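Local structure of protein CRS2 (Zea mays, 1RYN) at residues 2-7 / 87-92; 95-100 / 139-144. The protein facilitates the splicing of group IIB introns in maize chloroplasts, working in complexes with CAF1 or CAF2, and lacks the peptidyl-tRNA hydrolase activity of its family. The protein carries 3 engineered substitutions. All coordinates share one frame; numbering follows the deposited sequence.

Interaction 1: 2-7 / 87-92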
loop_
_atom_site.group_PDB
_atom_site.type_symbol
_atom_site.label_atom_id
_atom_site.label_comp_id
_atom_site.label_asym_id
_atom_site.label_seq_id
_atom_site.Cartn_x
_atom_site.Cartn_y
_atom_site.Cartn_z
ATOM N N GLU A 2 24.351 -10.454 -0.469
ATOM C CA GLU A 2 23.300 -10.384 -1.465
ATOM C C GLU A 2 21.921 -10.503 -0.837
ATOM O O GLU A 2 20.963 -10.821 -1.513
ATOM C CB GLU A 2 23.479 -11.466 -2.557
ATOM N N TYR A 3 21.797 -10.251 0.453
ATOM C CA TYR A 3 20.478 -10.372 1.081
ATOM C C TYR A 3 19.729 -9.062 1.399
ATOM O O TYR A 3 19.766 -8.522 2.515
ATOM C CB TYR A 3 20.458 -11.320 2.289
ATOM C CG TYR A 3 19.040 -11.578 2.764
ATOM C CD1 TYR A 3 18.118 -12.222 1.936
ATOM C CD2 TYR A 3 18.624 -11.173 4.029
ATOM C CE1 TYR A 3 16.805 -12.458 2.344
ATOM C CE2 TYR A 3 17.313 -11.405 4.456
ATOM C CZ TYR A 3 16.405 -12.054 3.614
ATOM O OH TYR A 3 15.103 -12.279 4.034
ATOM N N THR A 4 19.009 -8.546 0.434
ATOM C CA THR A 4 18.304 -7.315 0.734
ATOM C C THR A 4 16.861 -7.398 0.318
ATOM O O THR A 4 16.482 -6.904 -0.736
ATOM C CB THR A 4 18.990 -6.152 0.026
ATOM O OG1 THR A 4 19.964 -6.692 -0.856
ATOM C CG2 THR A 4 19.642 -5.250 1.058
ATOM N N PRO A 5 16.067 -8.029 1.149
ATOM C CA PRO A 5 14.661 -8.220 0.895
ATOM C C PRO A 5 13.919 -6.918 0.920
ATOM O O PRO A 5 14.399 -5.927 1.468
ATOM C CB PRO A 5 14.140 -8.991 2.113
ATOM C CG PRO A 5 15.171 -8.855 3.221
ATOM C CD PRO A 5 16.423 -8.290 2.564
ATOM N N TRP A 6 12.723 -6.960 0.367
ATOM C CA TRP A 6 11.866 -5.819 0.368
ATOM C C TRP A 6 10.670 -6.140 1.278
ATOM O O TRP A 6 10.241 -7.262 1.386
ATOM C CB TRP A 6 11.335 -5.551 -1.049
ATOM C CG TRP A 6 12.185 -4.724 -1.971
ATOM C CD1 TRP A 6 13.286 -5.143 -2.618
ATOM C CD2 TRP A 6 11.940 -3.366 -2.430
ATOM N NE1 TRP A 6 13.776 -4.126 -3.415
ATOM C CE2 TRP A 6 12.977 -3.032 -3.319
ATOM C CE3 TRP A 6 10.948 -2.409 -2.168
ATOM C CZ2 TRP A 6 13.031 -1.794 -3.966
ATOM C CZ3 TRP A 6 11.029 -1.171 -2.785
ATOM C CH2 TRP A 6 12.064 -0.875 -3.662
ATOM N N LEU A 7 10.110 -5.141 1.908
ATOM C CA LEU A 7 8.945 -5.348 2.740
ATOM C C LEU A 7 7.786 -4.639 2.037
ATOM O O LEU A 7 7.806 -3.420 1.935
ATOM C CB LEU A 7 9.163 -4.717 4.132
ATOM C CG LEU A 7 8.112 -5.078 5.195
ATOM C CD1 LEU A 7 6.891 -4.156 5.139
ATOM C CD2 LEU A 7 7.722 -6.543 5.055
ATOM N N LEU A 87 15.655 0.867 4.996
ATOM C CA LEU A 87 14.618 1.857 4.786
ATOM C C LEU A 87 14.165 1.972 3.316
ATOM O O LEU A 87 12.973 1.945 2.995
ATOM C CB LEU A 87 15.092 3.223 5.343
ATOM C CG LEU A 87 14.051 4.329 5.330
ATOM C CD1 LEU A 87 13.070 4.117 6.464
ATOM C CD2 LEU A 87 14.746 5.651 5.576
ATOM N N ARG A 88 15.127 2.115 2.422
ATOM C CA ARG A 88 14.864 2.281 0.997
ATOM C C ARG A 88 14.069 1.154 0.342
ATOM O O ARG A 88 13.596 1.311 -0.783
ATOM C CB ARG A 88 16.127 2.629 0.213
ATOM C CG ARG A 88 17.097 1.448 0.191
ATOM C CD ARG A 88 18.488 1.753 0.741
ATOM N NE ARG A 88 19.491 1.171 -0.129
ATOM C CZ ARG A 88 19.675 1.560 -1.389
ATOM N NH1 ARG A 88 18.962 2.546 -1.943
ATOM N NH2 ARG A 88 20.617 0.956 -2.115
ATOM N N HIS A 89 13.951 0.039 1.061
ATOM C CA HIS A 89 13.229 -1.123 0.594
ATOM C C HIS A 89 11.926 -1.341 1.353
ATOM O O HIS A 89 11.329 -2.429 1.328
ATOM C CB HIS A 89 14.111 -2.403 0.561
ATOM C CG HIS A 89 15.100 -2.282 -0.543
ATOM N ND1 HIS A 89 16.123 -3.189 -0.711
ATOM C CD2 HIS A 89 15.195 -1.338 -1.516
ATOM C CE1 HIS A 89 16.816 -2.789 -1.769
ATOM N NE2 HIS A 89 16.284 -1.683 -2.267
ATOM N N ILE A 90 11.486 -0.311 2.052
ATOM C CA ILE A 90 10.223 -0.447 2.739
ATOM C C ILE A 90 9.192 0.302 1.887
ATOM O O ILE A 90 9.240 1.509 1.868
ATOM C CB ILE A 90 10.180 0.063 4.183
ATOM C CG1 ILE A 90 11.139 -0.716 5.068
ATOM C CG2 ILE A 90 8.761 -0.088 4.750
ATOM C CD1 ILE A 90 11.563 0.091 6.279
ATOM N N LEU A 91 8.302 -0.458 1.204
ATOM C CA LEU A 91 7.246 0.030 0.365
ATOM C C LEU A 91 5.889 -0.038 1.066
ATOM O O LEU A 91 5.348 -1.101 1.330
ATOM C CB LEU A 91 7.200 -0.786 -0.931
ATOM C CG LEU A 91 5.977 -0.434 -1.777
ATOM C CD1 LEU A 91 6.174 0.924 -2.418
ATOM C CD2 LEU A 91 5.730 -1.496 -2.835
ATOM N N LEU A 92 5.322 1.115 1.371
ATOM C CA LEU A 92 4.020 1.227 2.037
ATOM C C LEU A 92 2.940 1.552 1.022
ATOM O O LEU A 92 3.110 2.471 0.203
ATOM C CB LEU A 92 3.998 2.374 3.083
ATOM C CG LEU A 92 4.502 1.966 4.474
ATOM C CD1 LEU A 92 3.613 0.899 5.054
ATOM C CD2 LEU A 92 5.952 1.476 4.389
#
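Leu-7 bridges Ile-90 in parallel fashion, bonding to the residues on either side of it, His-89 and Leu-91, and so illustrates how neighbouring parallel strands satisfy each other. Leu-7 N gives its hydrogen to His-89 O at 3.0 Å, almost straight at 171°, and Leu-7 O in turn accepts from Leu-91 N at 3.1 Å. Leu-7 thus spends both its amide and its carbonyl on the strand beside it. Not every polar atom fares so well: Pro-5 O and His-89 ND1 are buried here without a partner, although Pro-5 O lies at the edge of the imidazole, 3.7 Å from His-89 CB.

Next to this pairing, the imidazole lies over one face of the indole. The His-89 ring and the five-membered ring of Trp-6 have centroids 3.8 Å apart and planes 16° from parallel, and His-89 CD2 approaches Trp-6 CZ2 to 3.3 Å. The stack extends back to His-89 CB, which makes a CH-pi contact with that same five-membered ring. In Trp-6, CG is anti to the carbonyl carbon (chi1 -86°), which brings the indole across to His-89, while Leu-91 CB meets its edge. An alanine in place of Trp-6 would probably remove the surface on which the imidazole stacks and leave that ring freer to turn.

Strand 6-10 is held on its other flank by strand 58-65, through backbone bonds of Trp-6 to Pro-59 and Leu-61. Helix 157-180 packs on Trp-6 and Leu-91, and helix 73-83 on Ile-90.

Interaction 2: 95-100 / 139-144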
loop_
_atom_site.group_PDB
_atom_site.type_symbol
_atom_site.label_atom_id
_atom_site.label_comp_id
_atom_site.label_asym_id
_atom_site.label_seq_id
_atom_site.Cartn_x
_atom_site.Cartn_y
_atom_site.Cartn_z
ATOM N N ASP A 95 -4.399 4.142 1.117
ATOM C CA ASP A 95 -5.501 4.991 0.575
ATOM C C ASP A 95 -5.195 6.489 0.677
ATOM O O ASP A 95 -4.822 6.992 1.718
ATOM C CB ASP A 95 -6.820 4.706 1.354
ATOM C CG ASP A 95 -6.709 4.934 2.849
ATOM O OD1 ASP A 95 -6.076 4.170 3.585
ATOM O OD2 ASP A 95 -7.348 6.018 3.280
ATOM N N ASP A 96 -5.357 7.252 -0.393
ATOM C CA ASP A 96 -5.025 8.638 -0.284
ATOM C C ASP A 96 -6.128 9.485 -0.772
ATOM O O ASP A 96 -6.532 9.360 -1.898
ATOM C CB ASP A 96 -3.749 8.994 -1.060
ATOM C CG ASP A 96 -3.198 10.330 -0.644
ATOM O OD1 ASP A 96 -3.885 11.209 -0.234
ATOM O OD2 ASP A 96 -1.906 10.447 -0.760
ATOM N N THR A 97 -6.611 10.334 0.115
ATOM C CA THR A 97 -7.715 11.228 -0.219
ATOM C C THR A 97 -7.305 12.410 -1.079
ATOM O O THR A 97 -8.149 13.089 -1.618
ATOM C CB THR A 97 -8.413 11.792 1.040
ATOM O OG1 THR A 97 -7.466 12.412 1.888
ATOM C CG2 THR A 97 -9.269 10.753 1.755
ATOM N N SER A 98 -6.006 12.680 -1.155
ATOM C CA SER A 98 -5.469 13.803 -1.916
ATOM C C SER A 98 -5.426 13.569 -3.419
ATOM O O SER A 98 -5.096 14.496 -4.155
ATOM C CB SER A 98 -4.069 14.158 -1.404
ATOM O OG SER A 98 -3.119 13.117 -1.679
ATOM N N LEU A 99 -5.751 12.349 -3.854
ATOM C CA LEU A 99 -5.743 11.966 -5.250
ATOM C C LEU A 99 -7.112 11.448 -5.631
ATOM O O LEU A 99 -7.738 10.768 -4.840
ATOM C CB LEU A 99 -4.726 10.807 -5.429
ATOM C CG LEU A 99 -3.310 11.282 -5.179
ATOM C CD1 LEU A 99 -2.371 10.089 -5.048
ATOM C CD2 LEU A 99 -2.857 12.240 -6.279
ATOM N N PRO A 100 -7.567 11.752 -6.840
ATOM C CA PRO A 100 -8.871 11.290 -7.270
ATOM C C PRO A 100 -8.904 9.789 -7.319
ATOM O O PRO A 100 -7.878 9.138 -7.358
ATOM C CB PRO A 100 -9.089 11.831 -8.690
ATOM C CG PRO A 100 -7.937 12.783 -8.970
ATOM C CD PRO A 100 -6.894 12.566 -7.895
ATOM N N GLY A 139 -10.133 9.654 -3.618
ATOM C CA GLY A 139 -10.864 10.897 -3.772
ATOM C C GLY A 139 -11.103 11.617 -2.466
ATOM O O GLY A 139 -10.646 11.228 -1.409
ATOM N N SER A 140 -11.836 12.710 -2.591
ATOM C CA SER A 140 -12.169 13.535 -1.476
ATOM C C SER A 140 -13.486 13.120 -0.884
ATOM O O SER A 140 -14.422 12.726 -1.550
ATOM C CB SER A 140 -12.285 14.966 -1.937
ATOM O OG SER A 140 -12.569 15.738 -0.794
ATOM N N PRO A 141 -13.581 13.190 0.391
ATOM C CA PRO A 141 -14.823 12.818 0.970
ATOM C C PRO A 141 -15.691 14.027 0.856
ATOM O O PRO A 141 -15.169 15.115 0.645
ATOM C CB PRO A 141 -14.558 12.694 2.462
ATOM C CG PRO A 141 -13.192 13.295 2.741
ATOM C CD PRO A 141 -12.593 13.654 1.400
ATOM N N PRO A 142 -16.990 13.824 1.015
ATOM C CA PRO A 142 -17.969 14.904 0.988
ATOM C C PRO A 142 -18.199 15.387 2.422
ATOM O O PRO A 142 -18.429 14.565 3.292
ATOM C CB PRO A 142 -19.226 14.306 0.353
ATOM C CG PRO A 142 -18.801 13.016 -0.343
ATOM C CD PRO A 142 -17.376 12.711 0.097
ATOM N N GLY A 143 -18.102 16.719 2.631
ATOM C CA GLY A 143 -18.235 17.445 3.913
ATOM C C GLY A 143 -19.558 17.363 4.699
ATOM O O GLY A 143 -20.163 18.386 4.999
ATOM N N LYS A 144 -19.974 16.133 5.048
ATOM C CA LYS A 144 -21.183 15.769 5.806
ATOM C C LYS A 144 -20.980 14.302 6.229
ATOM O O LYS A 144 -20.607 13.470 5.376
ATOM C CB LYS A 144 -22.447 15.954 4.980
#
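At the carboxyl end of strand 90-96, next to the site that corresponds to the catalytic centre of peptidyl-tRNA hydrolases, a type I beta turn from Asp-96 to Leu-99 meets the loop that follows strand 133-137. The one hydrogen bond between these segments runs from Gly-139 N to Leu-99 O, 2.9 Å long and bent to 137°, with the donor in the carbonyl plane. Beside it, Thr-97 CA makes a CA-H...O contact of 3.2 Å with Gly-139 O, and CB and then the methyl CG2 lie slightly farther from it. With OG1 between the backbone N and the carbonyl carbon (chi1 54°), the methyl is left anti to the carbonyl carbon, turned to the glycine carbonyl and, more loosely, to Pro-141 CD.

An Asx turn shapes the beta turn from within. Asp-96 OD1 accepts from Ser-98 N at 2.7 Å and also from Ser-98 OG, both donors coming from the same face of the carboxylate. The other oxygen, OD2, makes a weak bond to Ser-135 OG. Just upstream, Asp-95 bonds His-23, the proton acceptor by similarity, through OD2 and His-115 through OD1.

Chemically, the contact is mostly backbone, and partly unfavourable: Thr-97 O and Gly-139 O, two acceptors, stand 3.1 Å apart with no proton to share. Two donors on one carboxylate oxygen would probably favour a charged Asp-96, whereas between these two segments one bent bond suggests a light tie, although Asp-96 also bonds the backbone of Ile-136 and Ile-138 just before the loop.

How the interactions relate
Strand 90-96 serves both contacts, interaction 1 at its beginning and interaction 2 at its end, with their centres 29 Å apart on opposite sides of the chain's centre. Interaction 1 is largely buried and joins two neighbouring strands of the central sheet by regular backbone pairing and an aromatic stack, away from the annotated sites. Interaction 2 is a surface contact of about half the buried area, 187 against 381 Å², where the strand has given way to turn and loop beside the site inferred by similarity. The comparison shows one strand changing its chemistry along its length: regular backbone pairing and stacking where it enters the sheet, irregular turn and loop contacts where it leaves.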